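PDB 4AZS: methyltransferase WBDD, which acts as a bifunctional kinase and methyltransferase that regulates the chain length of the O antigen in Escherichia coli O9a. Local coordinates for residues Ser402-Val407 / Trp478-Glu483; Phe207-His210 / Pro215-Met218. One frame throughout, in Å; residues are numbered along the deposited sequence.

The two contacts lie on opposite sides of the chain's centre, their own centres 53 Å apart and their nearest atoms about 39 Å apart. Interaction 2 comes first along the chain: it closes the turn between strands 200-207 and 216-222, the antiparallel end of the seven-stranded methyltransferase sheet, not far from bound S-adenosylmethionine. Interaction 1 follows, joining helix 397-410 of the kinase part to helix 475-485 near the end of the modelled chain. No strand, helix or sheet is common to both. Each contact therefore belongs to one half of a two-enzyme chain; residues of other subunits reach both, more of them at interaction 1.

Interaction 1 of 2, residues Ser402-Val407 / Trp478-Glu483; sequences SFFVFV and WIIAQE
Ile-480 turns CG1 away from its own carbonyl carbon, beside the backbone N (chi1 -74°), a turn that points CG1, and CD1 beyond it, at Phe-404. There CD1 comes within 3.6 Å of Phe-404 CB, at the root of the side chain, and meets the start of the ring, 3.9 Å from Phe-404 CG. The far end of the Phe-404 side chain leads away from helix 478-483 to meet the ring of Trp-443. Methyl and ring meet obliquely. The other branch of Ile-480, CG2, sits over the backbone of helix 402-407, 3.9 Å from Phe-404 O, with Val-405 CG2 more loosely placed at 4.4 Å from it.

On the next residue, Val-405, CG2 meets Glu-483, three residues on from Ile-480. The touch is on the aliphatic root of the glutamate: Val-405 CG2 lies 3.7 Å from Glu-483 CB, the two side chains crossing at about a right angle. Glu-483 OE2 accepts a hydrogen bond from Gln-401 NE2, on the helix that carries Val-405.

The helix segments cross at -76° with axes 9.3 Å apart, a steep crossing that confines the contact to a few residues. Helix 435-443 packs against both, through Val-442 on Phe-404 and Leu-439 on Ile-480. Elsewhere on helix 475-485, Trp-478 meets Trp-443 of a second subunit, and Gln-482 packs on Gln-482 of a third. The hydrogen bond from Gln-401 to Glu-483 links the two helices at the edge of the apolar contact, where Val-405 and Glu-483 are partly exposed. With no hydrogen bond between the two segments themselves, what joins them is dispersion and burial of apolar surface.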
loop_
_atom_site.group_PDB
_atom_site.type_symbol
_atom_site.label_atom_id
_atom_site.label_comp_id
_atom_site.label_asym_id
_atom_site.label_seq_id
_atom_site.Cartn_x
_atom_site.Cartn_y
_atom_site.Cartn_z
ATOM N N SER A 402 64.936 -16.840 2.635
ATOM C CA SER A 402 63.617 -17.415 2.335
ATOM C C SER A 402 63.707 -18.922 2.107
ATOM O O SER A 402 62.823 -19.678 2.511
ATOM C CB SER A 402 63.020 -16.794 1.093
ATOM O OG SER A 402 63.896 -17.093 0.054
ATOM N N PHE A 403 64.781 -19.377 1.477
ATOM C CA PHE A 403 64.850 -20.783 1.212
ATOM C C PHE A 403 64.827 -21.564 2.535
ATOM O O PHE A 403 64.433 -22.737 2.574
ATOM C CB PHE A 403 66.070 -21.142 0.374
ATOM C CG PHE A 403 66.009 -22.541 -0.157
ATOM C CD1 PHE A 403 65.314 -22.822 -1.333
ATOM C CD2 PHE A 403 66.556 -23.580 0.551
ATOM C CE1 PHE A 403 65.209 -24.106 -1.807
ATOM C CE2 PHE A 403 66.456 -24.880 0.074
ATOM C CZ PHE A 403 65.770 -25.146 -1.104
ATOM N N PHE A 404 65.232 -20.912 3.628
ATOM C CA PHE A 404 65.178 -21.564 4.929
ATOM C C PHE A 404 63.753 -21.688 5.409
ATOM O O PHE A 404 63.396 -22.657 6.080
ATOM C CB PHE A 404 65.987 -20.789 5.967
ATOM C CG PHE A 404 67.445 -20.747 5.674
ATOM C CD1 PHE A 404 68.136 -21.922 5.383
ATOM C CD2 PHE A 404 68.138 -19.550 5.727
ATOM C CE1 PHE A 404 69.491 -21.901 5.130
ATOM C CE2 PHE A 404 69.500 -19.518 5.481
ATOM C CZ PHE A 404 70.170 -20.693 5.166
ATOM N N VAL A 405 62.955 -20.690 5.075
ATOM C CA VAL A 405 61.557 -20.698 5.425
ATOM C C VAL A 405 60.854 -21.814 4.647
ATOM O O VAL A 405 60.244 -22.709 5.254
ATOM C CB VAL A 405 60.909 -19.327 5.171
ATOM C CG1 VAL A 405 59.424 -19.391 5.472
ATOM C CG2 VAL A 405 61.574 -18.263 6.039
ATOM N N PHE A 406 60.956 -21.764 3.319
ATOM C CA PHE A 406 60.578 -22.897 2.463
ATOM C C PHE A 406 60.908 -24.210 3.169
ATOM O O PHE A 406 60.037 -25.076 3.331
ATOM C CB PHE A 406 61.300 -22.841 1.100
ATOM C CG PHE A 406 60.972 -23.994 0.173
ATOM C CD1 PHE A 406 59.722 -24.106 -0.409
ATOM C CD2 PHE A 406 61.920 -24.939 -0.151
ATOM C CE1 PHE A 406 59.420 -25.136 -1.272
ATOM C CE2 PHE A 406 61.624 -25.978 -1.026
ATOM C CZ PHE A 406 60.369 -26.077 -1.585
ATOM N N VAL A 407 62.157 -24.354 3.594
ATOM C CA VAL A 407 62.595 -25.623 4.192
ATOM C C VAL A 407 61.758 -25.915 5.426
ATOM O O VAL A 407 61.293 -27.038 5.628
ATOM C CB VAL A 407 64.082 -25.619 4.599
ATOM C CG1 VAL A 407 64.364 -26.729 5.608
ATOM C CG2 VAL A 407 64.963 -25.771 3.370
ATOM N N TRP A 478 65.292 -19.332 15.895
ATOM C CA TRP A 478 64.207 -18.440 16.290
ATOM C C TRP A 478 63.883 -17.400 15.257
ATOM O O TRP A 478 62.744 -16.967 15.147
ATOM C CB TRP A 478 64.494 -17.834 17.661
ATOM C CG TRP A 478 64.487 -18.895 18.738
ATOM C CD1 TRP A 478 65.471 -19.152 19.691
ATOM C CD2 TRP A 478 63.449 -19.926 18.974
ATOM N NE1 TRP A 478 65.122 -20.215 20.486
ATOM C CE2 TRP A 478 63.921 -20.726 20.107
ATOM C CE3 TRP A 478 62.216 -20.248 18.384
ATOM C CZ2 TRP A 478 63.176 -21.789 20.612
ATOM C CZ3 TRP A 478 61.480 -21.322 18.901
ATOM C CH2 TRP A 478 61.949 -22.069 19.987
ATOM N N ILE A 479 64.867 -17.030 14.455
ATOM C CA ILE A 479 64.683 -16.016 13.431
ATOM C C ILE A 479 63.882 -16.543 12.248
ATOM O O ILE A 479 63.046 -15.834 11.686
ATOM C CB ILE A 479 66.035 -15.514 12.934
ATOM C CG1 ILE A 479 66.731 -14.737 14.063
ATOM C CG2 ILE A 479 65.855 -14.658 11.686
ATOM C CD1 ILE A 479 68.230 -14.728 13.928
ATOM N N ILE A 480 64.138 -17.789 11.878
ATOM C CA ILE A 480 63.400 -18.431 10.805
ATOM C C ILE A 480 62.019 -18.849 11.290
ATOM O O ILE A 480 61.063 -18.765 10.537
ATOM C CB ILE A 480 64.194 -19.616 10.233
ATOM C CG1 ILE A 480 65.345 -19.079 9.379
ATOM C CG2 ILE A 480 63.331 -20.524 9.385
ATOM C CD1 ILE A 480 66.556 -19.971 9.420
ATOM N N ALA A 481 61.904 -19.286 12.542
ATOM C CA ALA A 481 60.590 -19.624 13.093
ATOM C C ALA A 481 59.693 -18.404 13.110
ATOM O O ALA A 481 58.497 -18.521 12.835
ATOM C CB ALA A 481 60.702 -20.218 14.487
ATOM N N GLN A 482 60.260 -17.242 13.439
ATOM C CA GLN A 482 59.529 -15.979 13.339
ATOM C C GLN A 482 59.299 -15.553 11.879
ATOM O O GLN A 482 58.219 -15.065 11.522
ATOM C CB GLN A 482 60.235 -14.882 14.113
ATOM C CG GLN A 482 60.196 -15.119 15.602
ATOM C CD GLN A 482 61.033 -14.123 16.368
ATOM O OE1 GLN A 482 61.990 -14.482 17.045
ATOM N NE2 GLN A 482 60.675 -12.860 16.261
ATOM N N GLU A 483 60.310 -15.746 11.040
ATOM C CA GLU A 483 60.151 -15.584 9.594
ATOM C C GLU A 483 59.057 -16.492 9.031
ATOM O O GLU A 483 58.283 -16.064 8.195
ATOM C CB GLU A 483 61.442 -15.940 8.886
ATOM C CG GLU A 483 62.553 -14.932 9.046
ATOM C CD GLU A 483 62.709 -14.047 7.840
ATOM O OE1 GLU A 483 61.768 -13.969 7.021
ATOM O OE2 GLU A 483 63.784 -13.424 7.719
#

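Interaction 2 of 2, residues Phe207-His210 / Pro215-Met218; sequences FDTH and PRPM
Phe-207 and Arg-216 form an antiparallel hydrogen-bonded pair at the mouth of the hairpin linking strands 200-207 and 216-222. Their backbones exchange two bonds: Phe-207 N to Arg-216 O and Arg-216 N to Phe-207 O, each 2.9 Å. Within the turn, Asp-208 OD1 accepts from His-210 N at 2.8 Å, an Asx turn, with the donor above the carboxylate plane.

Apolar and sulfur contacts gather at the Phe-207 ring. Met-218 CB lies in plane at its edge, while the chain, bent at its last torsion (-72°), brings CE obliquely to within 3.7 Å of Phe-207 CE2; SD stands 5.1 Å from the ring centroid, a Met-aromatic contact. Helix 47-64 covers this region through Arg-49, which touches both side chains.

Thr-209 CG2 packs on the arginine, over one face of its guanidinium, toward the rim, and against CD, 3.6 Å from Arg-216 NE. The extended arginine reaches Glu-179 in a salt bridge and Ser-142 in a hydrogen bond; its side chain is about 5 Å from bound S-adenosylmethionine at the nearest atoms. Packed on one face by a methyl and paired with Glu-179 and Ser-142, this buried charge probably helps shape the electrostatics beside the cofactor pocket.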
loop_
_atom_site.group_PDB
_atom_site.type_symbol
_atom_site.label_atom_id
_atom_site.label_comp_id
_atom_site.label_asym_id
_atom_site.label_seq_id
_atom_site.Cartn_x
_atom_site.Cartn_y
_atom_site.Cartn_z
ATOM N N PHE A 207 33.665 -2.850 -31.698
ATOM C CA PHE A 207 32.984 -2.367 -32.887
ATOM C C PHE A 207 32.090 -1.191 -32.585
ATOM O O PHE A 207 31.419 -1.146 -31.550
ATOM C CB PHE A 207 32.210 -3.508 -33.548
ATOM C CG PHE A 207 33.115 -4.596 -34.017
ATOM C CD1 PHE A 207 33.765 -4.477 -35.239
ATOM C CD2 PHE A 207 33.451 -5.651 -33.182
ATOM C CE1 PHE A 207 34.659 -5.429 -35.663
ATOM C CE2 PHE A 207 34.337 -6.623 -33.607
ATOM C CZ PHE A 207 34.971 -6.501 -34.850
ATOM N N ASP A 208 32.084 -0.259 -33.524
ATOM C CA ASP A 208 31.160 0.893 -33.564
ATOM C C ASP A 208 29.752 0.439 -33.922
ATOM O O ASP A 208 29.506 -0.241 -34.915
ATOM C CB ASP A 208 31.709 1.968 -34.565
ATOM C CG ASP A 208 30.886 3.333 -34.562
ATOM O OD1 ASP A 208 29.791 3.488 -33.954
ATOM O OD2 ASP A 208 31.366 4.272 -35.219
ATOM N N THR A 209 28.801 0.795 -33.090
ATOM C CA THR A 209 27.419 0.379 -33.317
ATOM C C THR A 209 26.615 1.372 -34.139
ATOM O O THR A 209 25.496 1.062 -34.505
ATOM C CB THR A 209 26.650 0.336 -32.002
ATOM O OG1 THR A 209 26.618 1.664 -31.462
ATOM C CG2 THR A 209 27.300 -0.590 -31.042
ATOM N N HIS A 210 27.156 2.580 -34.314
ATOM C CA HIS A 210 26.409 3.749 -34.850
ATOM C C HIS A 210 25.252 4.230 -34.043
ATOM O O HIS A 210 24.470 5.037 -34.533
ATOM C CB HIS A 210 25.969 3.511 -36.292
ATOM C CG HIS A 210 27.140 3.278 -37.214
ATOM N ND1 HIS A 210 27.582 2.027 -37.548
ATOM C CD2 HIS A 210 28.007 4.176 -37.813
ATOM C CE1 HIS A 210 28.666 2.136 -38.337
ATOM N NE2 HIS A 210 28.918 3.454 -38.515
ATOM N N PRO A 215 31.773 1.672 -28.130
ATOM C CA PRO A 215 31.871 0.472 -28.895
ATOM C C PRO A 215 31.465 -0.769 -28.069
ATOM O O PRO A 215 31.424 -0.731 -26.829
ATOM C CB PRO A 215 33.358 0.430 -29.275
ATOM C CG PRO A 215 34.062 1.027 -28.098
ATOM C CD PRO A 215 33.106 2.132 -27.657
ATOM N N ARG A 216 31.162 -1.851 -28.762
ATOM C CA ARG A 216 30.854 -3.112 -28.143
ATOM C C ARG A 216 32.008 -4.097 -28.375
ATOM O O ARG A 216 32.454 -4.305 -29.508
ATOM C CB ARG A 216 29.555 -3.677 -28.695
ATOM C CG ARG A 216 28.342 -2.838 -28.399
ATOM C CD ARG A 216 27.059 -3.471 -28.922
ATOM N NE ARG A 216 25.963 -2.639 -28.467
ATOM C CZ ARG A 216 24.780 -2.549 -29.055
ATOM N NH1 ARG A 216 24.488 -3.329 -30.076
ATOM N NH2 ARG A 216 23.917 -1.640 -28.640
ATOM N N PRO A 217 32.468 -4.725 -27.300
ATOM C CA PRO A 217 33.487 -5.740 -27.385
ATOM C C PRO A 217 32.916 -7.059 -27.964
ATOM O O PRO A 217 31.732 -7.382 -27.789
ATOM C CB PRO A 217 33.942 -5.883 -25.914
ATOM C CG PRO A 217 32.680 -5.645 -25.155
ATOM C CD PRO A 217 31.977 -4.563 -25.915
ATOM N N MET A 218 33.742 -7.734 -28.735
ATOM C CA MET A 218 33.482 -9.056 -29.258
ATOM C C MET A 218 34.438 -10.025 -28.555
ATOM O O MET A 218 35.647 -9.799 -28.553
ATOM C CB MET A 218 33.764 -9.062 -30.757
ATOM C CG MET A 218 33.497 -10.385 -31.407
ATOM S SD MET A 218 33.626 -10.455 -33.212
ATOM C CE MET A 218 32.158 -9.563 -33.646
#